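Local coordinates for CYCLIN domain-containing protein (Chaetomium thermophilum, PDB 6Z3U), which probably serves as the regulatory cyclin of a cyclin-dependent serine/threonine kinase in the CAK complex, which links the cell cycle to transcription and DNA repair, at residues A208-A213 / R249-R254; A191-I196 / R216-L221; I127-P132 / P363-L368. All blocks are in the same frame, centred on the assembly; numbering follows the deposited sequence.

Contact 1: A208-A213 / R249-R254; sequences ARLVAA and RGLAER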
loop_
_atom_site.group_PDB
_atom_site.type_symbol
_atom_site.label_atom_id
_atom_site.label_comp_id
_atom_site.label_asym_id
_atom_site.label_seq_id
_atom_site.Cartn_x
_atom_site.Cartn_y
_atom_site.Cartn_z
ATOM N N ALA A 208 -12.587 22.022 -24.097
ATOM C CA ALA A 208 -11.515 21.659 -25.018
ATOM C C ALA A 208 -10.160 22.116 -24.493
ATOM O O ALA A 208 -9.150 21.424 -24.668
ATOM C CB ALA A 208 -11.786 22.259 -26.398
ATOM N N ARG A 209 -10.118 23.288 -23.855
ATOM C CA ARG A 209 -8.888 23.743 -23.218
ATOM C C ARG A 209 -8.494 22.821 -22.072
ATOM O O ARG A 209 -7.309 22.519 -21.888
ATOM C CB ARG A 209 -9.070 25.176 -22.717
ATOM C CG ARG A 209 -7.933 25.702 -21.855
ATOM C CD ARG A 209 -8.295 27.056 -21.260
ATOM N NE ARG A 209 -7.157 27.708 -20.617
ATOM C CZ ARG A 209 -7.250 28.779 -19.835
ATOM N NH1 ARG A 209 -8.434 29.327 -19.586
ATOM N NH2 ARG A 209 -6.157 29.303 -19.295
ATOM N N LEU A 210 -9.476 22.378 -21.281
ATOM C CA LEU A 210 -9.187 21.494 -20.156
ATOM C C LEU A 210 -8.613 20.166 -20.630
ATOM O O LEU A 210 -7.659 19.645 -20.040
ATOM C CB LEU A 210 -10.454 21.255 -19.336
ATOM C CG LEU A 210 -10.668 22.131 -18.101
ATOM C CD1 LEU A 210 -11.957 21.735 -17.393
ATOM C CD2 LEU A 210 -9.486 22.040 -17.149
ATOM N N VAL A 211 -9.193 19.592 -21.687
ATOM C CA VAL A 211 -8.708 18.313 -22.196
ATOM C C VAL A 211 -7.248 18.428 -22.613
ATOM O O VAL A 211 -6.408 17.605 -22.233
ATOM C CB VAL A 211 -9.592 17.832 -23.361
ATOM C CG1 VAL A 211 -9.003 16.580 -23.995
ATOM C CG2 VAL A 211 -11.011 17.574 -22.880
ATOM N N ALA A 212 -6.920 19.462 -23.393
ATOM C CA ALA A 212 -5.544 19.633 -23.846
ATOM C C ALA A 212 -4.583 19.761 -22.670
ATOM O O ALA A 212 -3.496 19.173 -22.681
ATOM C CB ALA A 212 -5.441 20.856 -24.756
ATOM N N ALA A 213 -4.965 20.525 -21.644
ATOM C CA ALA A 213 -4.096 20.685 -20.483
ATOM C C ALA A 213 -3.857 19.349 -19.791
ATOM O O ALA A 213 -2.720 19.010 -19.445
ATOM C CB ALA A 213 -4.704 21.695 -19.509
ATOM N N ARG A 249 -0.468 27.388 -17.692
ATOM C CA ARG A 249 -0.230 28.162 -16.477
ATOM C C ARG A 249 -1.501 28.843 -15.984
ATOM O O ARG A 249 -1.679 29.020 -14.773
ATOM C CB ARG A 249 0.863 29.205 -16.724
ATOM C CG ARG A 249 1.356 29.897 -15.457
ATOM C CD ARG A 249 2.228 31.105 -15.773
ATOM N NE ARG A 249 3.577 30.738 -16.199
ATOM C CZ ARG A 249 4.572 30.435 -15.369
ATOM N NH1 ARG A 249 5.765 30.120 -15.853
ATOM N NH2 ARG A 249 4.379 30.445 -14.056
ATOM N N GLY A 250 -2.388 29.235 -16.900
ATOM C CA GLY A 250 -3.616 29.893 -16.487
ATOM C C GLY A 250 -4.473 29.021 -15.591
ATOM O O GLY A 250 -4.997 29.484 -14.575
ATOM N N LEU A 251 -4.626 27.746 -15.955
ATOM C CA LEU A 251 -5.442 26.841 -15.151
ATOM C C LEU A 251 -4.818 26.603 -13.781
ATOM O O LEU A 251 -5.525 26.580 -12.767
ATOM C CB LEU A 251 -5.629 25.516 -15.888
ATOM C CG LEU A 251 -6.420 25.563 -17.196
ATOM C CD1 LEU A 251 -6.453 24.186 -17.840
ATOM C CD2 LEU A 251 -7.831 26.079 -16.966
ATOM N N ALA A 252 -3.497 26.425 -13.732
ATOM C CA ALA A 252 -2.831 26.160 -12.461
ATOM C C ALA A 252 -2.969 27.343 -11.513
ATOM O O ALA A 252 -3.287 27.174 -10.330
ATOM C CB ALA A 252 -1.356 25.834 -12.702
ATOM N N GLU A 253 -2.723 28.556 -12.013
ATOM C CA GLU A 253 -2.888 29.738 -11.175
ATOM C C GLU A 253 -4.340 29.902 -10.747
ATOM O O GLU A 253 -4.620 30.272 -9.603
ATOM C CB GLU A 253 -2.397 30.977 -11.922
ATOM C CG GLU A 253 -0.881 31.082 -12.002
ATOM C CD GLU A 253 -0.416 32.283 -12.801
ATOM O OE1 GLU A 253 -1.259 33.139 -13.139
ATOM O OE2 GLU A 253 0.796 32.365 -13.096
ATOM N N ARG A 254 -5.281 29.594 -11.640
ATOM C CA ARG A 254 -6.693 29.710 -11.295
ATOM C C ARG A 254 -7.042 28.819 -10.110
ATOM O O ARG A 254 -7.687 29.259 -9.152
ATOM C CB ARG A 254 -7.556 29.349 -12.506
ATOM C CG ARG A 254 -9.060 29.388 -12.251
ATOM C CD ARG A 254 -9.502 30.694 -11.615
ATOM N NE ARG A 254 -10.957 30.793 -11.532
ATOM C CZ ARG A 254 -11.744 31.167 -12.538
ATOM N NH1 ARG A 254 -13.057 31.226 -12.362
ATOM N NH2 ARG A 254 -11.225 31.471 -13.721
#
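The flat end of Arg209 lies over Leu251: CD2 of the leucine sits 4.0 Å above the guanidinium plane and over its centre, so a methyl group covers one face. Obliquely to that plane comes Gly250, whose CA is 3.8 Å from Arg209 NH2; having no side chain, the glycine lets the guanidinium pass close to the backbone of helix 249-261. The charge itself is answered by Asp248, whose carboxylate makes a salt bridge with Arg209 NE from just before that helix. Arg209 gets there as an extended rod: CG points away from the backbone N (chi1 172°) and the chain stays straight as far as NE, sliding past Leu251, which runs in the opposite direction. The two side chains thus lie alongside each other.

Leu251 divides its two methyl groups between polar and apolar neighbours. While CD2 faces the arginine, Leu251 CD1 turns to 208-213, 3.8 Å from Leu210 CD2 and 3.5 Å from Ala213 CB. Ala213 comes one turn after Arg209 and Leu210, so these three residues line the side of the helix that Leu251 packs on. No hydrogen bond joins the segments; they meet through apolar packing and the leucine-guanidinium contact, while the salt bridge runs to Asp248, just before 249-254.

The axes of 208-213 and 249-254 lie 11.0 Å apart at closest approach and are nearly perpendicular, with a crossing angle of -97°. Helix 189-200 closes the apolar side, where Leu199 touches both Leu210 and Leu251 and Ile196 also packs on Leu210. Leu244 of helix 236-247 packs on Ala213, and the contact belongs to the all-helical cyclin C-terminal domain.

Contact 2: A191-I196 / R216-L221; sequences ALRGAI and RAREIL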
loop_
_atom_site.group_PDB
_atom_site.type_symbol
_atom_site.label_atom_id
_atom_site.label_comp_id
_atom_site.label_asym_id
_atom_site.label_seq_id
_atom_site.Cartn_x
_atom_site.Cartn_y
_atom_site.Cartn_z
ATOM N N ALA A 191 -4.001 12.498 -8.717
ATOM C CA ALA A 191 -4.167 13.889 -8.308
ATOM C C ALA A 191 -4.499 14.784 -9.495
ATOM O O ALA A 191 -5.259 15.749 -9.352
ATOM C CB ALA A 191 -2.899 14.379 -7.610
ATOM N N LEU A 192 -3.936 14.488 -10.669
ATOM C CA LEU A 192 -4.212 15.302 -11.849
ATOM C C LEU A 192 -5.681 15.215 -12.242
ATOM O O LEU A 192 -6.342 16.237 -12.454
ATOM C CB LEU A 192 -3.319 14.859 -13.009
ATOM C CG LEU A 192 -3.585 15.491 -14.378
ATOM C CD1 LEU A 192 -3.390 16.998 -14.346
ATOM C CD2 LEU A 192 -2.686 14.856 -15.428
ATOM N N ARG A 193 -6.214 13.995 -12.335
ATOM C CA ARG A 193 -7.614 13.836 -12.712
ATOM C C ARG A 193 -8.534 14.448 -11.667
ATOM O O ARG A 193 -9.640 14.894 -11.998
ATOM C CB ARG A 193 -7.929 12.355 -12.921
ATOM C CG ARG A 193 -9.257 12.090 -13.607
ATOM C CD ARG A 193 -9.248 10.741 -14.311
ATOM N NE ARG A 193 -8.677 10.831 -15.653
ATOM C CZ ARG A 193 -8.400 9.785 -16.424
ATOM N NH1 ARG A 193 -8.635 8.553 -15.990
ATOM N NH2 ARG A 193 -7.881 9.969 -17.632
ATOM N N GLY A 194 -8.094 14.488 -10.408
ATOM C CA GLY A 194 -8.869 15.172 -9.386
ATOM C C GLY A 194 -8.867 16.677 -9.571
ATOM O O GLY A 194 -9.889 17.339 -9.364
ATOM N N ALA A 195 -7.725 17.238 -9.972
ATOM C CA ALA A 195 -7.640 18.678 -10.186
ATOM C C ALA A 195 -8.469 19.125 -11.382
ATOM O O ALA A 195 -8.976 20.253 -11.391
ATOM C CB ALA A 195 -6.180 19.093 -10.374
ATOM N N ILE A 196 -8.623 18.267 -12.393
ATOM C CA ILE A 196 -9.414 18.639 -13.561
ATOM C C ILE A 196 -10.885 18.786 -13.192
ATOM O O ILE A 196 -11.576 19.684 -13.689
ATOM C CB ILE A 196 -9.221 17.608 -14.689
ATOM C CG1 ILE A 196 -7.783 17.646 -15.213
ATOM C CG2 ILE A 196 -10.214 17.856 -15.818
ATOM C CD1 ILE A 196 -7.399 18.947 -15.895
ATOM N N ARG A 216 -1.505 16.914 -21.869
ATOM C CA ARG A 216 -0.086 17.248 -21.805
ATOM C C ARG A 216 0.460 17.026 -20.403
ATOM O O ARG A 216 1.510 16.396 -20.226
ATOM C CB ARG A 216 0.146 18.690 -22.254
ATOM C CG ARG A 216 1.616 19.109 -22.226
ATOM C CD ARG A 216 2.465 18.163 -23.063
ATOM N NE ARG A 216 3.874 18.541 -23.098
ATOM C CZ ARG A 216 4.833 17.775 -23.605
ATOM N NH1 ARG A 216 6.091 18.193 -23.599
ATOM N NH2 ARG A 216 4.536 16.586 -24.114
ATOM N N ALA A 217 -0.238 17.543 -19.389
ATOM C CA ALA A 217 0.226 17.388 -18.015
ATOM C C ALA A 217 0.457 15.925 -17.663
ATOM O O ALA A 217 1.351 15.613 -16.869
ATOM C CB ALA A 217 -0.783 18.009 -17.047
ATOM N N ARG A 218 -0.333 15.017 -18.240
ATOM C CA ARG A 218 -0.136 13.598 -17.962
ATOM C C ARG A 218 1.176 13.094 -18.555
ATOM O O ARG A 218 1.917 12.357 -17.894
ATOM C CB ARG A 218 -1.317 12.791 -18.502
ATOM C CG ARG A 218 -1.325 11.353 -18.022
ATOM C CD ARG A 218 -2.674 10.681 -18.237
ATOM N NE ARG A 218 -3.096 10.741 -19.633
ATOM C CZ ARG A 218 -4.283 11.171 -20.057
ATOM N NH1 ARG A 218 -5.213 11.574 -19.198
ATOM N NH2 ARG A 218 -4.544 11.180 -21.356
ATOM N N GLU A 219 1.482 13.479 -19.797
ATOM C CA GLU A 219 2.755 13.089 -20.395
ATOM C C GLU A 219 3.932 13.669 -19.619
ATOM O O GLU A 219 4.974 13.019 -19.480
ATOM C CB GLU A 219 2.813 13.534 -21.858
ATOM C CG GLU A 219 2.074 12.620 -22.833
ATOM C CD GLU A 219 2.572 11.180 -22.795
ATOM O OE1 GLU A 219 3.672 10.938 -22.252
ATOM O OE2 GLU A 219 1.857 10.291 -23.306
ATOM N N ILE A 220 3.791 14.899 -19.120
ATOM C CA ILE A 220 4.841 15.488 -18.293
ATOM C C ILE A 220 5.040 14.663 -17.028
ATOM O O ILE A 220 6.167 14.312 -16.662
ATOM C CB ILE A 220 4.505 16.954 -17.965
ATOM C CG1 ILE A 220 4.414 17.772 -19.258
ATOM C CG2 ILE A 220 5.550 17.534 -17.015
ATOM C CD1 ILE A 220 4.084 19.238 -19.051
ATOM N N LEU A 221 3.941 14.342 -16.340
ATOM C CA LEU A 221 4.044 13.564 -15.112
ATOM C C LEU A 221 4.640 12.189 -15.377
ATOM O O LEU A 221 5.321 11.627 -14.510
ATOM C CB LEU A 221 2.667 13.428 -14.462
ATOM C CG LEU A 221 2.060 14.696 -13.853
ATOM C CD1 LEU A 221 0.687 14.393 -13.268
ATOM C CD2 LEU A 221 2.969 15.296 -12.789
#
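Ala217 is the first residue of 216-221 to meet the other helix, its CB lying 3.9 Å from Leu192 CD1. Next comes Arg218, which touches with both its root and its tip. At the root, Leu192 CD2 rests 3.7 Å from Arg218 N and also against CB; at the tip, Arg218 NH1 comes 3.5 Å from Arg193 NH2, two donors that form no bond. Both arginine chains bend at chi3 (56° in Arg218, -85° in Arg193), which turns their ends into this meeting, with the guanidinium planes 75° apart. Leu221 follows one turn after Ala217 and completes the apolar surroundings of Leu192, its CD1 being 4.0 Å from Leu192 CD2. Leu192 thus spreads its branches over one stripe of the near-antiparallel helix, with Met240 of helix 236-247 also packing on it. Tyr46 of the RING-type domain-containing protein, another chain, packs on Arg193.

The chemistry is therefore split: a buried apolar band around Leu192 and an outer pair of cationic groups. Glu214 makes long, weak ion pairs with both arginines, and its carboxylate would be expected to offset their like charges in part.

Contact 3: I127-P132 / P363-L368; sequences IMTYPP and PDRWNL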
loop_
_atom_site.group_PDB
_atom_site.type_symbol
_atom_site.label_atom_id
_atom_site.label_comp_id
_atom_site.label_asym_id
_atom_site.label_seq_id
_atom_site.Cartn_x
_atom_site.Cartn_y
_atom_site.Cartn_z
ATOM N N ILE A 127 26.331 3.070 -7.228
ATOM C CA ILE A 127 26.330 2.314 -8.475
ATOM C C ILE A 127 27.543 1.402 -8.579
ATOM O O ILE A 127 27.507 0.401 -9.305
ATOM C CB ILE A 127 26.268 3.289 -9.669
ATOM C CG1 ILE A 127 24.872 3.900 -9.786
ATOM C CG2 ILE A 127 26.641 2.584 -10.964
ATOM C CD1 ILE A 127 23.849 2.978 -10.418
ATOM N N MET A 128 28.632 1.730 -7.884
ATOM C CA MET A 128 29.827 0.898 -7.894
ATOM C C MET A 128 29.698 -0.339 -7.014
ATOM O O MET A 128 30.609 -1.175 -7.020
ATOM C CB MET A 128 31.036 1.719 -7.435
ATOM C CG MET A 128 31.354 2.893 -8.331
ATOM S SD MET A 128 32.788 3.825 -7.772
ATOM C CE MET A 128 32.044 4.975 -6.621
ATOM N N THR A 129 28.604 -0.474 -6.261
ATOM C CA THR A 129 28.392 -1.611 -5.373
ATOM C C THR A 129 27.494 -2.679 -5.988
ATOM O O THR A 129 27.826 -3.867 -5.937
ATOM C CB THR A 129 27.793 -1.135 -4.044
ATOM O OG1 THR A 129 28.485 0.038 -3.600
ATOM C CG2 THR A 129 27.916 -2.216 -2.984
ATOM N N TYR A 130 26.357 -2.284 -6.561
ATOM C CA TYR A 130 25.411 -3.220 -7.154
ATOM C C TYR A 130 25.110 -2.823 -8.594
ATOM O O TYR A 130 25.045 -1.628 -8.910
ATOM C CB TYR A 130 24.111 -3.271 -6.339
ATOM C CG TYR A 130 24.315 -3.671 -4.893
ATOM C CD1 TYR A 130 24.699 -4.963 -4.556
ATOM C CD2 TYR A 130 24.124 -2.756 -3.864
ATOM C CE1 TYR A 130 24.885 -5.335 -3.234
ATOM C CE2 TYR A 130 24.310 -3.118 -2.538
ATOM C CZ TYR A 130 24.690 -4.408 -2.229
ATOM O OH TYR A 130 24.876 -4.771 -0.911
ATOM N N PRO A 131 24.903 -3.795 -9.481
ATOM C CA PRO A 131 24.834 -3.494 -10.922
ATOM C C PRO A 131 23.527 -2.826 -11.302
ATOM O O PRO A 131 22.452 -3.424 -11.162
ATOM C CB PRO A 131 24.954 -4.881 -11.577
ATOM C CG PRO A 131 24.457 -5.835 -10.551
ATOM C CD PRO A 131 24.719 -5.231 -9.197
ATOM N N PRO A 132 23.577 -1.594 -11.825
ATOM C CA PRO A 132 22.325 -0.935 -12.236
ATOM C C PRO A 132 21.625 -1.628 -13.390
ATOM O O PRO A 132 20.400 -1.508 -13.514
ATOM C CB PRO A 132 22.780 0.480 -12.623
ATOM C CG PRO A 132 24.222 0.343 -12.953
ATOM C CD PRO A 132 24.753 -0.735 -12.054
ATOM N N PRO A 363 34.030 -6.401 -6.485
ATOM C CA PRO A 363 34.160 -7.728 -7.108
ATOM C C PRO A 363 33.230 -8.782 -6.528
ATOM O O PRO A 363 32.873 -9.726 -7.243
ATOM C CB PRO A 363 35.632 -8.086 -6.865
ATOM C CG PRO A 363 36.004 -7.327 -5.643
ATOM C CD PRO A 363 35.214 -6.049 -5.679
ATOM N N ASP A 364 32.836 -8.667 -5.259
ATOM C CA ASP A 364 32.040 -9.707 -4.615
ATOM C C ASP A 364 30.540 -9.490 -4.772
ATOM O O ASP A 364 29.785 -10.461 -4.890
ATOM C CB ASP A 364 32.388 -9.785 -3.129
ATOM C CG ASP A 364 33.872 -9.871 -2.890
ATOM O OD1 ASP A 364 34.511 -10.789 -3.444
ATOM O OD2 ASP A 364 34.405 -9.018 -2.151
ATOM N N ARG A 365 30.087 -8.239 -4.761
ATOM C CA ARG A 365 28.663 -7.945 -4.782
ATOM C C ARG A 365 28.092 -7.757 -6.183
ATOM O O ARG A 365 26.866 -7.751 -6.332
ATOM C CB ARG A 365 28.358 -6.684 -3.965
ATOM C CG ARG A 365 28.580 -6.804 -2.466
ATOM C CD ARG A 365 28.195 -5.493 -1.784
ATOM N NE ARG A 365 27.662 -5.686 -0.435
ATOM C CZ ARG A 365 28.375 -5.662 0.686
ATOM N NH1 ARG A 365 27.765 -5.849 1.849
ATOM N NH2 ARG A 365 29.685 -5.457 0.654
ATOM N N TRP A 366 28.928 -7.608 -7.209
ATOM C CA TRP A 366 28.392 -7.329 -8.537
ATOM C C TRP A 366 27.556 -8.498 -9.045
ATOM O O TRP A 366 26.520 -8.297 -9.691
ATOM C CB TRP A 366 29.527 -7.016 -9.509
ATOM C CG TRP A 366 29.097 -6.201 -10.691
ATOM C CD1 TRP A 366 28.859 -6.647 -11.958
ATOM C CD2 TRP A 366 28.863 -4.786 -10.713
ATOM N NE1 TRP A 366 28.494 -5.598 -12.768
ATOM C CE2 TRP A 366 28.490 -4.445 -12.028
ATOM C CE3 TRP A 366 28.938 -3.775 -9.750
ATOM C CZ2 TRP A 366 28.184 -3.137 -12.402
ATOM C CZ3 TRP A 366 28.638 -2.477 -10.123
ATOM C CH2 TRP A 366 28.265 -2.170 -11.438
ATOM N N ASN A 367 27.985 -9.727 -8.763
ATOM C CA ASN A 367 27.249 -10.922 -9.176
ATOM C C ASN A 367 26.201 -11.214 -8.110
ATOM O O ASN A 367 26.507 -11.775 -7.054
ATOM C CB ASN A 367 28.191 -12.102 -9.372
ATOM C CG ASN A 367 27.514 -13.280 -10.042
ATOM O OD1 ASN A 367 26.311 -13.486 -9.892
ATOM N ND2 ASN A 367 28.283 -14.058 -10.787
ATOM N N LEU A 368 24.953 -10.837 -8.394
ATOM C CA LEU A 368 23.886 -10.997 -7.412
ATOM C C LEU A 368 23.621 -12.467 -7.114
ATOM O O LEU A 368 23.395 -12.842 -5.958
ATOM C CB LEU A 368 22.616 -10.318 -7.916
ATOM C CG LEU A 368 22.788 -8.848 -8.298
ATOM C CD1 LEU A 368 21.557 -8.354 -9.039
ATOM C CD2 LEU A 368 23.061 -7.996 -7.069
#
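One hydrogen bond crosses this contact, from Arg365 NE to Tyr130 OH, 3.0 Å long and bent at 135°; the hydroxyl lies somewhat out of the guanidinium plane. The bend of Arg365 at chi3 brings NE to the tyrosine, while NH1 reaches on to a salt bridge with Glu82 of the protein kinase domain-containing protein, another chain.

The CH-pi interaction belongs to Trp366. Pro131 CB stands over one face of the indole, 3.9 Å from the centroid of its five-membered ring. With CG anti to the backbone N (chi1 -157°), the indole swings into the 127-132 loop, where its rim meets the carbonyls of Ile127 and Met128; Arg361 adds a cation-pi contact. An alanine here would remove the indole from Pro131 and is likely to leave a gap beside the proline and Arg361 without its aromatic partner.

Apolar packing adds Leu368 CD2, 3.9 Å from Pro131 CD, and Pro132 CD, 3.8 Å from Trp366 CH2. Separately, Thr129 and Arg365 lie side by side, with CG2 near CD.

Both segments lead into helices through N-cap residues: Pro131 precedes helix 132-146, and Asn367 caps helix 368-380 through OD1 to Glu370 N. The contact thus docks the segment after helix 343-358 on the loop between helices 108-124 and 132-146, within the Cyclin-like region and beside the kinase, consistent with a cyclin H-type subunit, whose flanking segments pack back on its first cyclin fold.

Overall arrangement
Contacts 1 and 2 are neighbours, with centres about 10 Å apart, and share helix 207-221: contact 1 uses its start against helix 249-261, contact 2 its end against helix 189-200. Their segments alternate along the chain, and they touch through Leu210 and Ile196, so together they tie three helices of the C-terminal cyclin domain into one bundle. Contact 3 lies on the opposite side of the chain's centre, about 46 Å from contact 1 and about 37 Å from contact 2 between centres. It joins residues more than 200 positions apart and encloses both other contacts in its loop, bringing the chain from the C-terminal domain back to the Cyclin-like region.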